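PDB 1URU: amphiphysin from Drosophila melanogaster, which probably binds lipid membranes and senses their curvature during endocytosis, through a dimeric coiled-coil BAR domain. Local coordinates for residues Ala213-Gln216 and Val217-Glu221; Glu103-Trp106 and Ala107-Ala110; Gln148-Ser151 and Phe152-Gln156. All blocks are in the same frame, centred on the assembly; numbering follows the deposited sequence.

How the contacts relate
Read from the N terminus, the three contacts come in the order 2, 3, 1. Each joins residues a single helical turn apart, so none closes a long loop, and none nests in or crosses another. Contact 2 (103-110) and contact 3 (148-156) share helix 92-156, yet their centres are about 68 Å apart, on opposite sides of the chain's centre. The chain then turns into helix 172-239, where contact 1 (213-221) lies, its centre only about 10 Å from that of contact 2. The Phe218, Glu215 and Glu221 side chains tie these two helices together, whereas contact 3 belongs to the distant last turns of helix 92-156.

Contact 1: residues Ala213-Gln216 and Val217-Glu221; sequences ATEQ and VFHNE
His219 N donates to Glu215 O at 2.9 Å, the shortest of four successive i to i+4 backbone bonds. The imidazole passes obliquely by that same oxygen, and the side chains of Glu215 and His219 lie side by side, pointing the same way. The carboxylate and the ring are almost coplanar, 7° apart, with Glu215 OE1 3.6 Å from His219 NE2, long for a bond but near enough that the negative charge would probably raise the ring's affinity for a proton. The stronger polar partner of the histidine lies elsewhere: its ND1 is hydrogen-bonded to ND1 of His219 of the second subunit. Over one face of the imidazole comes Phe218, whose CD2 stands 3.7 Å above the plane of the His219 ring. Phe218 has CG anti to its backbone N (chi1 164°), which carries the phenyl group away from the preceding turn.

On another side of the helix Gln216 bends at chi2 and lies alongside Asn220, pointing the same way, their amide planes 46° apart. With an alanine here, the flank of Asn220 would probably lose its cover, leaving that amide freer to turn, and much of the packing on Ser227 of the second subunit would probably be lost.

Helix 172-239 thus packs on two sides at this level of the BAR coiled coil. Ala213, Glu215, Gln216 and His219 face the same helix of the second subunit, across the dimer interface, while Phe218 stacks on Phe109 and meets Trp106 edge to face on helix 92-156, and Glu215 OE2 makes a weak hydrogen bond to Tyr63 on helix 35-84.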
ATOM      1  N   ALA A 213      -5.634   8.091  15.275  1.00 44.77           N
ATOM      2  CA  ALA A 213      -5.712   7.036  16.274  1.00 44.90           C
ATOM      3  C   ALA A 213      -5.746   5.649  15.629  1.00 45.34           C
ATOM      4  O   ALA A 213      -5.242   4.670  16.187  1.00 46.02           O
ATOM      5  CB  ALA A 213      -6.979   7.236  17.101  1.00 44.75           C
ATOM      6  N   THR A 214      -6.388   5.566  14.469  1.00 45.10           N
ATOM      7  CA  THR A 214      -6.521   4.321  13.746  1.00 45.16           C
ATOM      8  C   THR A 214      -5.154   3.932  13.260  1.00 45.31           C
ATOM      9  O   THR A 214      -4.738   2.770  13.407  1.00 44.65           O
ATOM     10  CB  THR A 214      -7.483   4.519  12.559  1.00 45.40           C
ATOM     11  OG1 THR A 214      -8.772   4.882  13.062  1.00 45.36           O
ATOM     12  CG2 THR A 214      -7.723   3.245  11.783  1.00 44.37           C
ATOM     13  N   GLU A 215      -4.461   4.937  12.713  1.00 45.28           N
ATOM     14  CA  GLU A 215      -3.098   4.796  12.246  1.00 45.44           C
ATOM     15  C   GLU A 215      -2.191   4.410  13.411  1.00 46.11           C
ATOM     16  O   GLU A 215      -1.441   3.459  13.326  1.00 46.53           O
ATOM     17  CB  GLU A 215      -2.608   6.090  11.609  1.00 45.13           C
ATOM     18  CG  GLU A 215      -3.357   6.516  10.358  1.00 44.69           C
ATOM     19  CD  GLU A 215      -2.773   5.964   9.065  1.00 43.51           C
ATOM     20  OE1 GLU A 215      -2.070   4.947   9.075  1.00 40.53           O
ATOM     21  OE2 GLU A 215      -3.035   6.566   8.016  1.00 45.35           O
ATOM     22  N   GLN A 216      -2.290   5.136  14.512  1.00 46.81           N
ATOM     23  CA  GLN A 216      -1.429   4.902  15.670  1.00 47.42           C
ATOM     24  C   GLN A 216      -1.537   3.464  16.143  1.00 47.19           C
ATOM     25  O   GLN A 216      -0.538   2.784  16.322  1.00 46.84           O
ATOM     26  CB  GLN A 216      -1.779   5.882  16.812  1.00 48.01           C
ATOM     27  CG  GLN A 216      -1.740   5.330  18.264  1.00 49.94           C
ATOM     28  CD  GLN A 216      -0.349   4.961  18.724  1.00 52.28           C
ATOM     29  OE1 GLN A 216       0.601   5.720  18.533  1.00 53.65           O
ATOM     30  NE2 GLN A 216      -0.223   3.792  19.335  1.00 55.45           N
ATOM     31  N   VAL A 217      -2.766   3.008  16.345  1.00 47.19           N
ATOM     32  CA  VAL A 217      -2.999   1.688  16.900  1.00 46.85           C
ATOM     33  C   VAL A 217      -2.445   0.628  15.951  1.00 46.99           C
ATOM     34  O   VAL A 217      -1.701  -0.238  16.389  1.00 47.23           O
ATOM     35  CB  VAL A 217      -4.502   1.482  17.228  1.00 46.84           C
ATOM     36  CG1 VAL A 217      -4.903   0.015  17.170  1.00 46.44           C
ATOM     37  CG2 VAL A 217      -4.825   2.069  18.596  1.00 46.44           C
ATOM     38  N   PHE A 218      -2.785   0.720  14.660  1.00 47.12           N
ATOM     39  CA  PHE A 218      -2.295  -0.215  13.628  1.00 47.00           C
ATOM     40  C   PHE A 218      -0.778  -0.297  13.571  1.00 47.27           C
ATOM     41  O   PHE A 218      -0.202  -1.379  13.512  1.00 47.82           O
ATOM     42  CB  PHE A 218      -2.812   0.203  12.257  1.00 46.93           C
ATOM     43  CG  PHE A 218      -2.080  -0.423  11.114  1.00 46.48           C
ATOM     44  CD1 PHE A 218      -2.278  -1.759  10.793  1.00 47.22           C
ATOM     45  CD2 PHE A 218      -1.201   0.328  10.338  1.00 47.40           C
ATOM     46  CE1 PHE A 218      -1.612  -2.343   9.725  1.00 45.74           C
ATOM     47  CE2 PHE A 218      -0.532  -0.244   9.259  1.00 46.79           C
ATOM     48  CZ  PHE A 218      -0.736  -1.584   8.960  1.00 46.71           C
ATOM     49  N   HIS A 219      -0.123   0.853  13.604  1.00 47.21           N
ATOM     50  CA  HIS A 219       1.310   0.895  13.432  1.00 47.14           C
ATOM     51  C   HIS A 219       2.038   0.378  14.671  1.00 47.59           C
ATOM     52  O   HIS A 219       3.062  -0.272  14.565  1.00 47.82           O
ATOM     53  CB  HIS A 219       1.745   2.310  13.056  1.00 46.96           C
ATOM     54  CG  HIS A 219       1.611   2.602  11.597  1.00 45.94           C
ATOM     55  ND1 HIS A 219       2.296   1.896  10.638  1.00 45.22           N
ATOM     56  CD2 HIS A 219       0.859   3.511  10.930  1.00 46.74           C
ATOM     57  CE1 HIS A 219       1.976   2.360   9.442  1.00 48.17           C
ATOM     58  NE2 HIS A 219       1.115   3.352   9.591  1.00 46.72           N
ATOM     59  N   ASN A 220       1.482   0.651  15.839  1.00 48.09           N
ATOM     60  CA  ASN A 220       2.114   0.319  17.098  1.00 48.55           C
ATOM     61  C   ASN A 220       1.934  -1.159  17.430  1.00 49.22           C
ATOM     62  O   ASN A 220       2.846  -1.805  17.948  1.00 49.09           O
ATOM     63  CB  ASN A 220       1.518   1.175  18.208  1.00 48.68           C
ATOM     64  CG  ASN A 220       2.017   0.790  19.560  1.00 48.68           C
ATOM     65  OD1 ASN A 220       1.240   0.443  20.428  1.00 48.72           O
ATOM     66  ND2 ASN A 220       3.336   0.823  19.744  1.00 51.05           N
ATOM     67  N   GLU A 221       0.755  -1.699  17.139  1.00 49.67           N
ATOM     68  CA  GLU A 221       0.538  -3.134  17.310  1.00 49.89           C
ATOM     69  C   GLU A 221       1.337  -3.901  16.270  1.00 49.59           C
ATOM     70  O   GLU A 221       2.072  -4.799  16.624  1.00 49.98           O
ATOM     71  CB  GLU A 221      -0.949  -3.508  17.239  1.00 50.12           C
ATOM     72  CG  GLU A 221      -1.829  -2.976  18.370  1.00 50.55           C
ATOM     73  CD  GLU A 221      -1.229  -3.157  19.746  1.00 50.54           C
ATOM     74  OE1 GLU A 221      -0.689  -4.245  20.042  1.00 49.80           O
ATOM     75  OE2 GLU A 221      -1.282  -2.179  20.525  1.00 52.12           O
TER

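Contact 2: residues Glu103-Trp106 and Ala107-Ala110; sequences ESLW and ADFA
Phe109 begins its course over the carbonyls of the preceding turn: its CB is 3.3 Å from Leu105 O and 3.6 Å from Trp106 O. From there CG stands anti to the backbone N (chi1 -175°), and the ring leaves the turn beneath it. Along one edge CD2 passes 4.5 Å from Trp106 CE3, a loose apolar touch in which the indole atom sits at the edge of the phenyl ring, near its plane. At the tip, CZ is directed to the carboxylate of Glu215 on helix 172-239.

Two aromatic residues three apart on one helix therefore project into the seam between helices, as befits the antiparallel three-helix coiled coil of a BAR domain. Trp106 lies against Ala70, Gln71 and Ser74 of helix 35-84, and Phe109 also reaches Val67 there. Leu105 instead packs on Glu221, Thr222 and Ile225 of helix 172-239.

The backbone keeps the i to i+4 helical pattern. Its first bond here, from Ala107 N to Glu103 O, is weak, whereas Asp108 N donates to Ser104 O at 2.9 Å, Phe109 N to Leu105 O at 3.0 Å and Ala110 N to Trp106 O at 3.1 Å.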
ATOM      1  N   GLU A 103      -2.584 -10.340  10.026  1.00 51.40           N
ATOM      2  CA  GLU A 103      -3.712 -10.310   9.100  1.00 51.18           C
ATOM      3  C   GLU A 103      -4.880  -9.548   9.696  1.00 50.36           C
ATOM      4  O   GLU A 103      -5.587  -8.844   8.987  1.00 50.69           O
ATOM      5  CB  GLU A 103      -4.165 -11.729   8.718  1.00 51.57           C
ATOM      6  CG  GLU A 103      -3.313 -12.395   7.639  1.00 52.92           C
ATOM      7  CD  GLU A 103      -3.896 -13.720   7.148  1.00 55.76           C
ATOM      8  OE1 GLU A 103      -5.111 -13.786   6.859  1.00 58.26           O
ATOM      9  OE2 GLU A 103      -3.140 -14.710   7.048  1.00 58.09           O
ATOM     10  N   SER A 104      -5.076  -9.707  11.002  1.00 49.59           N
ATOM     11  CA  SER A 104      -6.187  -9.106  11.723  1.00 48.52           C
ATOM     12  C   SER A 104      -6.003  -7.637  11.995  1.00 47.82           C
ATOM     13  O   SER A 104      -6.955  -6.893  11.912  1.00 47.00           O
ATOM     14  CB  SER A 104      -6.383  -9.824  13.045  1.00 48.65           C
ATOM     15  OG  SER A 104      -6.831 -11.141  12.791  1.00 49.58           O
ATOM     16  N   LEU A 105      -4.788  -7.214  12.339  1.00 47.58           N
ATOM     17  CA  LEU A 105      -4.519  -5.789  12.532  1.00 47.17           C
ATOM     18  C   LEU A 105      -4.754  -5.054  11.222  1.00 47.16           C
ATOM     19  O   LEU A 105      -5.354  -3.981  11.204  1.00 46.18           O
ATOM     20  CB  LEU A 105      -3.095  -5.537  12.973  1.00 46.72           C
ATOM     21  CG  LEU A 105      -2.722  -6.069  14.343  1.00 47.52           C
ATOM     22  CD1 LEU A 105      -1.223  -5.946  14.543  1.00 46.45           C
ATOM     23  CD2 LEU A 105      -3.448  -5.324  15.433  1.00 49.10           C
ATOM     24  N   TRP A 106      -4.265  -5.635  10.132  1.00 46.98           N
ATOM     25  CA  TRP A 106      -4.448  -5.034   8.831  1.00 47.56           C
ATOM     26  C   TRP A 106      -5.938  -4.925   8.533  1.00 48.39           C
ATOM     27  O   TRP A 106      -6.373  -3.979   7.880  1.00 48.88           O
ATOM     28  CB  TRP A 106      -3.769  -5.854   7.730  1.00 47.46           C
ATOM     29  CG  TRP A 106      -2.312  -5.491   7.411  1.00 47.02           C
ATOM     30  CD1 TRP A 106      -1.180  -6.126   7.870  1.00 45.66           C
ATOM     31  CD2 TRP A 106      -1.851  -4.438   6.551  1.00 44.84           C
ATOM     32  NE1 TRP A 106      -0.061  -5.536   7.341  1.00 45.52           N
ATOM     33  CE2 TRP A 106      -0.435  -4.498   6.531  1.00 44.70           C
ATOM     34  CE3 TRP A 106      -2.489  -3.451   5.784  1.00 43.21           C
ATOM     35  CZ2 TRP A 106       0.351  -3.614   5.771  1.00 44.26           C
ATOM     36  CZ3 TRP A 106      -1.702  -2.568   5.027  1.00 43.82           C
ATOM     37  CH2 TRP A 106      -0.299  -2.660   5.028  1.00 43.45           C
ATOM     38  N   ALA A 107      -6.732  -5.873   9.013  1.00 49.00           N
ATOM     39  CA  ALA A 107      -8.168  -5.810   8.781  1.00 49.78           C
ATOM     40  C   ALA A 107      -8.937  -4.811   9.680  1.00 50.34           C
ATOM     41  O   ALA A 107      -9.908  -4.230   9.202  1.00 50.45           O
ATOM     42  CB  ALA A 107      -8.770  -7.176   8.868  1.00 49.97           C
ATOM     43  N   ASP A 108      -8.538  -4.618  10.952  1.00 50.69           N
ATOM     44  CA  ASP A 108      -9.128  -3.552  11.778  1.00 51.03           C
ATOM     45  C   ASP A 108      -8.845  -2.246  11.033  1.00 50.54           C
ATOM     46  O   ASP A 108      -9.772  -1.513  10.691  1.00 50.72           O
ATOM     47  CB  ASP A 108      -8.555  -3.419  13.214  1.00 51.32           C
ATOM     48  CG  ASP A 108      -8.431  -4.743  13.950  1.00 54.12           C
ATOM     49  OD1 ASP A 108      -9.160  -5.685  13.580  1.00 56.04           O
ATOM     50  OD2 ASP A 108      -7.627  -4.935  14.921  1.00 57.14           O
ATOM     51  N   PHE A 109      -7.554  -1.994  10.792  1.00 49.72           N
ATOM     52  CA  PHE A 109      -7.045  -0.808  10.115  1.00 49.06           C
ATOM     53  C   PHE A 109      -7.914  -0.478   8.911  1.00 49.15           C
ATOM     54  O   PHE A 109      -8.488   0.593   8.851  1.00 49.11           O
ATOM     55  CB  PHE A 109      -5.572  -1.022   9.724  1.00 48.67           C
ATOM     56  CG  PHE A 109      -4.903   0.188   9.107  1.00 47.68           C
ATOM     57  CD1 PHE A 109      -4.919   1.422   9.744  1.00 47.29           C
ATOM     58  CD2 PHE A 109      -4.240   0.082   7.882  1.00 44.95           C
ATOM     59  CE1 PHE A 109      -4.294   2.542   9.160  1.00 46.44           C
ATOM     60  CE2 PHE A 109      -3.617   1.175   7.301  1.00 44.14           C
ATOM     61  CZ  PHE A 109      -3.644   2.405   7.929  1.00 45.55           C
ATOM     62  N   ALA A 110      -8.073  -1.416   7.990  1.00 49.41           N
ATOM     63  CA  ALA A 110      -8.825  -1.148   6.754  1.00 49.95           C
ATOM     64  C   ALA A 110     -10.340  -0.985   6.978  1.00 50.51           C
ATOM     65  O   ALA A 110     -11.007  -0.322   6.187  1.00 50.50           O
ATOM     66  CB  ALA A 110      -8.557  -2.241   5.707  1.00 49.48           C
TER

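Contact 3: residues Gln148-Ser151 and Phe152-Gln156; sequences QRHS and FQNLQ
His150 holds CG anti to its backbone N (chi1 156°), and Asn154, one turn on, holds CG between its backbone N and carbonyl carbon (chi1 78°); together these torsions bring the asparagine amide to the edge of the imidazole, near the ring plane. The two flat groups are set steeply against each other, 66° apart, so they meet without stacking. Which way round the amide sits is uncertain.

Next to them Gln153 runs extended beyond CG, its CB and CG each 3.2 Å from Arg149 O. Its far end approaches the bent arginine, but the nearest pair, Arg149 NH1 and Gln153 NE2 at 3.8 Å, are two donors and form no bond with each other. Arg149 and Asn154 also touch a crystal neighbour, which may have influenced their poses. Phe152 covers Gln148 O with its CB and then carries its ring away to Thr169 and Arg172.

These are the last turns of helix 92-156, far from the dimer-side contact at 213-221, where the BAR coiled coil gives way to the loop before helix 172-239. Phe152 N donates to Gln148 O at 2.9 Å, and Gln153 N to Arg149 O, with a second, weak bond to His150 O. That carbonyl accepts Asn154 N as well, at 3.2 Å. Leu155 N makes a weak i to i+3 bond to Phe152 O, while Gln156 N keeps the i to i+4 bond to the same oxygen.

Chemically, then, main-chain bonds hold this turn together while polar side chains lie on the surface, and the buried phenyl of Phe152 anchors it to helix 172-239.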
ATOM      1  N   GLN A 148     -38.083  42.204 -12.244  1.00 85.51           N
ATOM      2  CA  GLN A 148     -39.471  42.670 -12.116  1.00 85.73           C
ATOM      3  C   GLN A 148     -39.584  44.049 -11.469  1.00 86.28           C
ATOM      4  O   GLN A 148     -40.607  44.706 -11.636  1.00 85.87           O
ATOM      5  CB  GLN A 148     -40.297  41.669 -11.317  1.00 85.49           C
ATOM      6  CG  GLN A 148     -40.581  40.413 -12.084  1.00 85.46           C
ATOM      7  CD  GLN A 148     -41.476  39.474 -11.326  1.00 85.91           C
ATOM      8  OE1 GLN A 148     -42.627  39.804 -11.050  1.00 86.85           O
ATOM      9  NE2 GLN A 148     -40.959  38.298 -10.988  1.00 86.08           N
ATOM     10  N   ARG A 149     -38.553  44.462 -10.723  1.00 87.13           N
ATOM     11  CA  ARG A 149     -38.439  45.827 -10.196  1.00 88.07           C
ATOM     12  C   ARG A 149     -38.278  46.791 -11.363  1.00 88.68           C
ATOM     13  O   ARG A 149     -38.998  47.774 -11.464  1.00 89.05           O
ATOM     14  CB  ARG A 149     -37.236  45.980  -9.256  1.00 88.11           C
ATOM     15  CG  ARG A 149     -37.553  45.781  -7.772  1.00 89.49           C
ATOM     16  CD  ARG A 149     -37.426  47.044  -6.892  1.00 91.64           C
ATOM     17  NE  ARG A 149     -38.614  47.265  -6.044  1.00 92.97           N
ATOM     18  CZ  ARG A 149     -39.030  48.455  -5.575  1.00 93.66           C
ATOM     19  NH1 ARG A 149     -38.364  49.585  -5.836  1.00 93.94           N
ATOM     20  NH2 ARG A 149     -40.131  48.512  -4.825  1.00 93.71           N
ATOM     21  N   HIS A 150     -37.300  46.502 -12.220  1.00 89.46           N
ATOM     22  CA  HIS A 150     -37.146  47.151 -13.532  1.00 89.91           C
ATOM     23  C   HIS A 150     -38.475  47.102 -14.328  1.00 89.86           C
ATOM     24  O   HIS A 150     -39.075  48.151 -14.582  1.00 90.08           O
ATOM     25  CB  HIS A 150     -35.939  46.514 -14.285  1.00 90.17           C
ATOM     26  CG  HIS A 150     -35.975  46.638 -15.785  1.00 91.31           C
ATOM     27  ND1 HIS A 150     -36.582  47.685 -16.449  1.00 92.15           N
ATOM     28  CD2 HIS A 150     -35.447  45.842 -16.748  1.00 92.50           C
ATOM     29  CE1 HIS A 150     -36.450  47.516 -17.754  1.00 92.74           C
ATOM     30  NE2 HIS A 150     -35.764  46.406 -17.962  1.00 93.02           N
ATOM     31  N   SER A 151     -38.941  45.899 -14.681  1.00 89.68           N
ATOM     32  CA  SER A 151     -40.180  45.711 -15.466  1.00 89.44           C
ATOM     33  C   SER A 151     -41.400  46.482 -14.923  1.00 89.55           C
ATOM     34  O   SER A 151     -42.212  46.979 -15.709  1.00 89.60           O
ATOM     35  CB  SER A 151     -40.517  44.211 -15.571  1.00 89.36           C
ATOM     36  OG  SER A 151     -41.862  43.989 -15.959  1.00 88.98           O
ATOM     37  N   PHE A 152     -41.508  46.589 -13.594  1.00 89.54           N
ATOM     38  CA  PHE A 152     -42.660  47.205 -12.926  1.00 89.38           C
ATOM     39  C   PHE A 152     -42.457  48.717 -12.657  1.00 89.86           C
ATOM     40  O   PHE A 152     -43.431  49.446 -12.440  1.00 89.90           O
ATOM     41  CB  PHE A 152     -42.985  46.453 -11.618  1.00 89.16           C
ATOM     42  CG  PHE A 152     -44.157  47.026 -10.859  1.00 87.90           C
ATOM     43  CD1 PHE A 152     -45.461  46.647 -11.173  1.00 86.54           C
ATOM     44  CD2 PHE A 152     -43.955  47.969  -9.852  1.00 86.14           C
ATOM     45  CE1 PHE A 152     -46.536  47.187 -10.489  1.00 85.33           C
ATOM     46  CE2 PHE A 152     -45.022  48.510  -9.170  1.00 85.45           C
ATOM     47  CZ  PHE A 152     -46.316  48.119  -9.489  1.00 85.26           C
ATOM     48  N   GLN A 153     -41.207  49.184 -12.674  1.00 90.07           N
ATOM     49  CA  GLN A 153     -40.912  50.619 -12.571  1.00 90.26           C
ATOM     50  C   GLN A 153     -41.198  51.364 -13.883  1.00 90.54           C
ATOM     51  O   GLN A 153     -41.614  52.525 -13.845  1.00 90.83           O
ATOM     52  CB  GLN A 153     -39.463  50.862 -12.133  1.00 90.23           C
ATOM     53  CG  GLN A 153     -39.291  50.870 -10.614  1.00 90.32           C
ATOM     54  CD  GLN A 153     -37.838  51.001 -10.173  1.00 90.07           C
ATOM     55  OE1 GLN A 153     -36.922  50.561 -10.872  1.00 89.09           O
ATOM     56  NE2 GLN A 153     -37.630  51.602  -9.003  1.00 90.19           N
ATOM     57  N   ASN A 154     -40.960  50.709 -15.027  1.00 90.82           N
ATOM     58  CA  ASN A 154     -41.379  51.229 -16.345  1.00 91.05           C
ATOM     59  C   ASN A 154     -42.749  50.654 -16.807  1.00 91.32           C
ATOM     60  O   ASN A 154     -43.062  50.603 -18.003  1.00 91.11           O
ATOM     61  CB  ASN A 154     -40.244  51.107 -17.414  1.00 91.06           C
ATOM     62  CG  ASN A 154     -40.060  49.681 -17.995  1.00 91.11           C
ATOM     63  OD1 ASN A 154     -40.815  48.747 -17.705  1.00 90.82           O
ATOM     64  ND2 ASN A 154     -39.037  49.529 -18.837  1.00 91.19           N
ATOM     65  N   LEU A 155     -43.531  50.200 -15.824  1.00 91.61           N
ATOM     66  CA  LEU A 155     -44.978  50.027 -15.935  1.00 91.79           C
ATOM     67  C   LEU A 155     -45.642  51.216 -15.212  1.00 92.33           C
ATOM     68  O   LEU A 155     -46.630  51.768 -15.708  1.00 92.20           O
ATOM     69  CB  LEU A 155     -45.402  48.685 -15.304  1.00 91.76           C
ATOM     70  CG  LEU A 155     -46.649  47.918 -15.803  1.00 91.18           C
ATOM     71  CD1 LEU A 155     -47.905  48.759 -15.678  1.00 91.03           C
ATOM     72  CD2 LEU A 155     -46.498  47.401 -17.246  1.00 90.61           C
ATOM     73  N   GLN A 156     -45.089  51.581 -14.043  1.00 92.97           N
ATOM     74  CA  GLN A 156     -45.471  52.781 -13.268  1.00 93.54           C
ATOM     75  C   GLN A 156     -45.284  54.048 -14.103  1.00 94.34           C
ATOM     76  O   GLN A 156     -46.118  54.951 -14.079  1.00 94.26           O
ATOM     77  CB  GLN A 156     -44.618  52.916 -11.979  1.00 93.47           C
ATOM     78  CG  GLN A 156     -45.154  52.178 -10.726  1.00 93.68           C
ATOM     79  CD  GLN A 156     -44.163  52.159  -9.530  1.00 94.31           C
ATOM     80  OE1 GLN A 156     -44.582  52.170  -8.361  1.00 94.21           O
ATOM     81  NE2 GLN A 156     -42.866  52.115  -9.826  1.00 95.12           N
TER